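Local structure of filamentous hemagglutinin (Bordetella pertussis, 1RWR) at residues Q1-Q13 against N34-V46. The protein is an adhesin whose N-terminal domain, a right-handed beta-helix, probably directs its export through the two-partner secretion pathway. Numbering follows the deposited sequence.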
loop_
_atom_site.group_PDB
_atom_site.type_symbol
_atom_site.label_atom_id
_atom_site.label_comp_id
_atom_site.label_asym_id
_atom_site.label_seq_id
_atom_site.Cartn_x
_atom_site.Cartn_y
_atom_site.Cartn_z
ATOM N N GLN A 1 14.255 11.421 10.452
ATOM C CA GLN A 1 12.806 11.752 10.532
ATOM C C GLN A 1 12.333 12.359 9.218
ATOM O O GLN A 1 11.145 12.685 9.045
ATOM C CB GLN A 1 12.630 12.745 11.671
ATOM C CG GLN A 1 13.928 12.878 12.469
ATOM C CD GLN A 1 13.947 14.067 13.400
ATOM O OE1 GLN A 1 14.849 14.186 14.261
ATOM N NE2 GLN A 1 12.963 14.968 13.235
ATOM N N GLY A 2 13.270 12.484 8.289
ATOM C CA GLY A 2 13.040 13.178 7.052
ATOM C C GLY A 2 13.336 12.291 5.866
ATOM O O GLY A 2 12.963 11.128 5.859
ATOM N N LEU A 3 13.959 12.880 4.850
ATOM C CA LEU A 3 14.277 12.186 3.597
ATOM C C LEU A 3 15.772 12.243 3.373
ATOM O O LEU A 3 16.330 13.334 3.157
ATOM C CB LEU A 3 13.564 12.882 2.415
ATOM C CG LEU A 3 12.073 12.754 2.254
ATOM C CD1 LEU A 3 11.494 13.816 1.299
ATOM C CD2 LEU A 3 11.725 11.372 1.758
ATOM N N VAL A 4 16.419 11.088 3.412
ATOM C CA VAL A 4 17.852 10.992 3.220
ATOM C C VAL A 4 18.105 9.969 2.137
ATOM O O VAL A 4 18.064 8.775 2.405
ATOM C CB VAL A 4 18.583 10.604 4.552
ATOM C CG1 VAL A 4 20.080 10.517 4.352
ATOM C CG2 VAL A 4 18.285 11.608 5.596
ATOM N N PRO A 5 18.357 10.429 0.912
ATOM C CA PRO A 5 18.563 9.500 -0.198
ATOM C C PRO A 5 19.944 8.878 -0.206
ATOM O O PRO A 5 20.892 9.355 0.494
ATOM C CB PRO A 5 18.409 10.391 -1.427
ATOM C CG PRO A 5 18.926 11.736 -0.972
ATOM C CD PRO A 5 18.503 11.842 0.485
ATOM N N GLN A 6 20.046 7.843 -1.028
ATOM C CA GLN A 6 21.302 7.165 -1.333
ATOM C C GLN A 6 21.470 7.035 -2.844
ATOM O O GLN A 6 20.505 7.162 -3.594
ATOM C CB GLN A 6 21.312 5.786 -0.686
ATOM C CG GLN A 6 21.362 5.886 0.857
ATOM C CD GLN A 6 21.155 4.596 1.607
ATOM O OE1 GLN A 6 21.666 4.447 2.734
ATOM N NE2 GLN A 6 20.442 3.678 1.039
ATOM N N GLY A 7 22.714 6.861 -3.284
ATOM C CA GLY A 7 23.037 6.649 -4.690
ATOM C C GLY A 7 22.744 7.858 -5.556
ATOM O O GLY A 7 23.038 8.982 -5.182
ATOM N N GLN A 8 22.134 7.635 -6.720
ATOM C CA GLN A 8 21.898 8.740 -7.671
ATOM C C GLN A 8 20.690 9.596 -7.265
ATOM O O GLN A 8 20.541 10.750 -7.718
ATOM C CB GLN A 8 21.741 8.211 -9.103
ATOM C CG GLN A 8 21.555 9.293 -10.142
ATOM C CD GLN A 8 21.250 8.827 -11.600
ATOM O OE1 GLN A 8 21.895 9.337 -12.558
ATOM N NE2 GLN A 8 20.233 7.964 -11.779
ATOM N N THR A 9 19.816 9.033 -6.416
ATOM C CA THR A 9 18.642 9.770 -5.945
ATOM C C THR A 9 19.041 11.067 -5.217
ATOM O O THR A 9 19.924 11.047 -4.354
ATOM C CB THR A 9 17.789 8.871 -5.026
ATOM O OG1 THR A 9 17.498 7.656 -5.694
ATOM C CG2 THR A 9 16.422 9.506 -4.738
ATOM N N GLN A 10 18.425 12.181 -5.585
ATOM C CA GLN A 10 18.592 13.420 -4.850
ATOM C C GLN A 10 17.273 13.937 -4.351
ATOM O O GLN A 10 16.214 13.622 -4.913
ATOM C CB GLN A 10 19.281 14.480 -5.722
ATOM C CG GLN A 10 20.637 14.030 -6.301
ATOM C CD GLN A 10 21.809 13.899 -5.274
ATOM O OE1 GLN A 10 21.838 14.565 -4.242
ATOM N NE2 GLN A 10 22.801 13.065 -5.613
ATOM N N VAL A 11 17.317 14.693 -3.256
ATOM C CA VAL A 11 16.121 15.334 -2.713
ATOM C C VAL A 11 16.390 16.832 -2.603
ATOM O O VAL A 11 17.354 17.245 -1.946
ATOM C CB VAL A 11 15.724 14.786 -1.305
ATOM C CG1 VAL A 11 14.556 15.554 -0.754
ATOM C CG2 VAL A 11 15.370 13.327 -1.373
ATOM N N LEU A 12 15.553 17.628 -3.268
ATOM C CA LEU A 12 15.585 19.059 -3.150
ATOM C C LEU A 12 14.602 19.443 -2.062
ATOM O O LEU A 12 13.386 19.260 -2.179
ATOM C CB LEU A 12 15.239 19.712 -4.495
ATOM C CG LEU A 12 16.117 19.264 -5.656
ATOM C CD1 LEU A 12 15.607 19.916 -6.973
ATOM C CD2 LEU A 12 17.555 19.662 -5.373
ATOM N N GLN A 13 15.180 19.943 -0.971
ATOM C CA GLN A 13 14.460 20.281 0.249
ATOM C C GLN A 13 15.246 21.366 0.991
ATOM O O GLN A 13 16.382 21.681 0.667
ATOM C CB GLN A 13 14.285 19.055 1.157
ATOM C CG GLN A 13 15.588 18.379 1.624
ATOM C CD GLN A 13 15.322 17.026 2.292
ATOM O OE1 GLN A 13 14.246 16.835 2.867
ATOM N NE2 GLN A 13 16.290 16.100 2.223
ATOM N N ASN A 34 14.970 3.602 -5.948
ATOM C CA ASN A 34 15.524 4.650 -5.132
ATOM C C ASN A 34 15.735 4.135 -3.720
ATOM O O ASN A 34 14.778 3.701 -3.075
ATOM C CB ASN A 34 14.560 5.810 -5.098
ATOM C CG ASN A 34 14.326 6.379 -6.467
ATOM O OD1 ASN A 34 15.158 7.173 -6.930
ATOM N ND2 ASN A 34 13.290 5.869 -7.198
ATOM N N LYS A 35 16.979 4.119 -3.270
ATOM C CA LYS A 35 17.299 3.693 -1.903
ATOM C C LYS A 35 17.443 4.913 -1.050
ATOM O O LYS A 35 17.976 5.937 -1.490
ATOM C CB LYS A 35 18.567 2.837 -1.861
ATOM C CG LYS A 35 18.348 1.422 -2.434
ATOM C CD LYS A 35 19.651 0.679 -2.554
ATOM C CE LYS A 35 19.455 -0.691 -3.154
ATOM N NZ LYS A 35 19.064 -1.695 -2.093
ATOM N N PHE A 36 16.958 4.804 0.177
ATOM C CA PHE A 36 16.998 5.856 1.172
ATOM C C PHE A 36 17.466 5.306 2.497
ATOM O O PHE A 36 17.048 4.223 2.913
ATOM C CB PHE A 36 15.591 6.390 1.425
ATOM C CG PHE A 36 15.009 7.163 0.290
ATOM C CD1 PHE A 36 15.123 8.534 0.251
ATOM C CD2 PHE A 36 14.350 6.507 -0.756
ATOM C CE1 PHE A 36 14.581 9.274 -0.806
ATOM C CE2 PHE A 36 13.801 7.256 -1.789
ATOM C CZ PHE A 36 13.922 8.627 -1.809
ATOM N N GLN A 37 18.313 6.072 3.171
ATOM C CA GLN A 37 18.635 5.801 4.570
ATOM C C GLN A 37 17.406 6.042 5.464
ATOM O O GLN A 37 17.150 5.248 6.391
ATOM C CB GLN A 37 19.780 6.710 5.005
ATOM C CG GLN A 37 20.459 6.287 6.272
ATOM C CD GLN A 37 20.083 7.150 7.444
ATOM O OE1 GLN A 37 20.076 8.392 7.348
ATOM N NE2 GLN A 37 19.765 6.507 8.570
ATOM N N GLN A 38 16.680 7.128 5.168
ATOM C CA GLN A 38 15.451 7.528 5.830
ATOM C C GLN A 38 14.435 8.007 4.786
ATOM O O GLN A 38 14.789 8.782 3.875
ATOM C CB GLN A 38 15.719 8.685 6.811
ATOM C CG GLN A 38 16.504 8.255 8.032
ATOM C CD GLN A 38 16.614 9.342 9.040
ATOM O OE1 GLN A 38 15.648 9.615 9.784
ATOM N NE2 GLN A 38 17.766 9.999 9.071
ATOM N N PHE A 39 13.203 7.511 4.890
ATOM C CA PHE A 39 12.094 7.974 4.026
ATOM C C PHE A 39 10.849 8.264 4.832
ATOM O O PHE A 39 10.272 7.357 5.469
ATOM C CB PHE A 39 11.776 6.949 2.938
ATOM C CG PHE A 39 10.830 7.466 1.915
ATOM C CD1 PHE A 39 11.311 8.163 0.819
ATOM C CD2 PHE A 39 9.449 7.291 2.061
ATOM C CE1 PHE A 39 10.436 8.692 -0.130
ATOM C CE2 PHE A 39 8.569 7.859 1.135
ATOM C CZ PHE A 39 9.070 8.552 0.051
ATOM N N ASN A 40 10.446 9.521 4.831
ATOM C CA ASN A 40 9.261 9.975 5.518
ATOM C C ASN A 40 8.636 11.074 4.695
ATOM O O ASN A 40 9.357 11.883 4.081
ATOM C CB ASN A 40 9.632 10.526 6.921
ATOM C CG ASN A 40 10.254 9.491 7.789
ATOM O OD1 ASN A 40 9.544 8.678 8.393
ATOM N ND2 ASN A 40 11.587 9.450 7.822
ATOM N N VAL A 41 7.317 11.175 4.748
ATOM C CA VAL A 41 6.572 12.218 4.068
ATOM C C VAL A 41 5.639 12.864 5.116
ATOM O O VAL A 41 4.944 12.178 5.867
ATOM C CB VAL A 41 5.762 11.662 2.877
ATOM C CG1 VAL A 41 4.985 12.774 2.200
ATOM C CG2 VAL A 41 6.700 10.984 1.874
ATOM N N ALA A 42 5.646 14.190 5.135
ATOM C CA ALA A 42 4.797 14.983 6.015
ATOM C C ALA A 42 3.982 15.961 5.206
ATOM O O ALA A 42 4.314 16.277 4.083
ATOM C CB ALA A 42 5.659 15.725 6.987
ATOM N N ASN A 43 2.903 16.456 5.778
ATOM C CA ASN A 43 2.054 17.395 5.069
ATOM C C ASN A 43 2.896 18.593 4.600
ATOM O O ASN A 43 3.802 19.048 5.359
ATOM C CB ASN A 43 0.928 17.867 5.985
ATOM C CG ASN A 43 -0.101 16.783 6.281
ATOM O OD1 ASN A 43 -0.537 16.085 5.403
ATOM N ND2 ASN A 43 -0.544 16.702 7.541
ATOM N N PRO A 44 2.638 19.128 3.406
ATOM C CA PRO A 44 1.555 18.732 2.482
ATOM C C PRO A 44 1.841 17.503 1.601
ATOM O O PRO A 44 0.945 17.038 0.915
ATOM C CB PRO A 44 1.410 19.941 1.576
ATOM C CG PRO A 44 2.593 20.777 1.823
ATOM C CD PRO A 44 3.374 20.306 2.918
ATOM N N GLY A 45 3.061 17.013 1.649
ATOM C CA GLY A 45 3.447 15.798 0.949
ATOM C C GLY A 45 4.822 15.870 0.338
ATOM O O GLY A 45 5.716 16.500 0.863
ATOM N N VAL A 46 4.985 15.217 -0.800
ATOM C CA VAL A 46 6.262 15.100 -1.486
ATOM C C VAL A 46 5.970 15.025 -2.981
ATOM O O VAL A 46 4.932 14.505 -3.373
ATOM C CB VAL A 46 7.086 13.826 -1.046
ATOM C CG1 VAL A 46 6.387 12.497 -1.343
ATOM C CG2 VAL A 46 8.474 13.822 -1.635
HETATM O O HOH W 1 19.028 5.377 -4.807
#
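L3 lays its CD2 methyl obliquely against the ring of F39, 3.4 Å from CD1. The two side chains point the same way. CG of L3 lies beside its own backbone N (chi1 -72°), and the far end of the side chain turns inward, where CD1 also reaches CG2 of V46. F36 continues this apolar layer. Its ring receives CD1 of F39 over the centre of one face, and CG2 of V11 meets its edge 4.2 Å from CE1. CG2 of T9 packs at CZ of the same ring, and P5 lies against CD1 and CE1.

The backbones pair antiparallel around a classic beta bulge, in which Q37 and Q38 both face V4. V4 N gives an almost straight bond to Q38 O (2.9 Å). Q37 N comes in almost in line with the C=O of V4 (2.8 Å), but its N-H is bent, at 131°. This pairing lays residues 2-6 across the N-terminal end of the parallel beta-helix, at strand 31-36, the outermost of its sheet; strand 10-12 pairs instead with strand 20-22. Q6 N donates to K35 O. The extended Q6 side chain slants across K35 and Q37, its NE2 against CB of K35 and its OE1 against CB of Q37; NE2 is bonded to T81 OG1.

Side-chain hydrogen bonds lie toward both ends of the pairing. T9 OG1 donates to N34 OD1 (2.7 Å), on a lone pair. A water bridges T9 OG1, Q6 O and K35 N. At the other end, N40 ND2 donates to G2 O (2.9 Å), again on a lone pair. N40 OD1 accepts from R87 N.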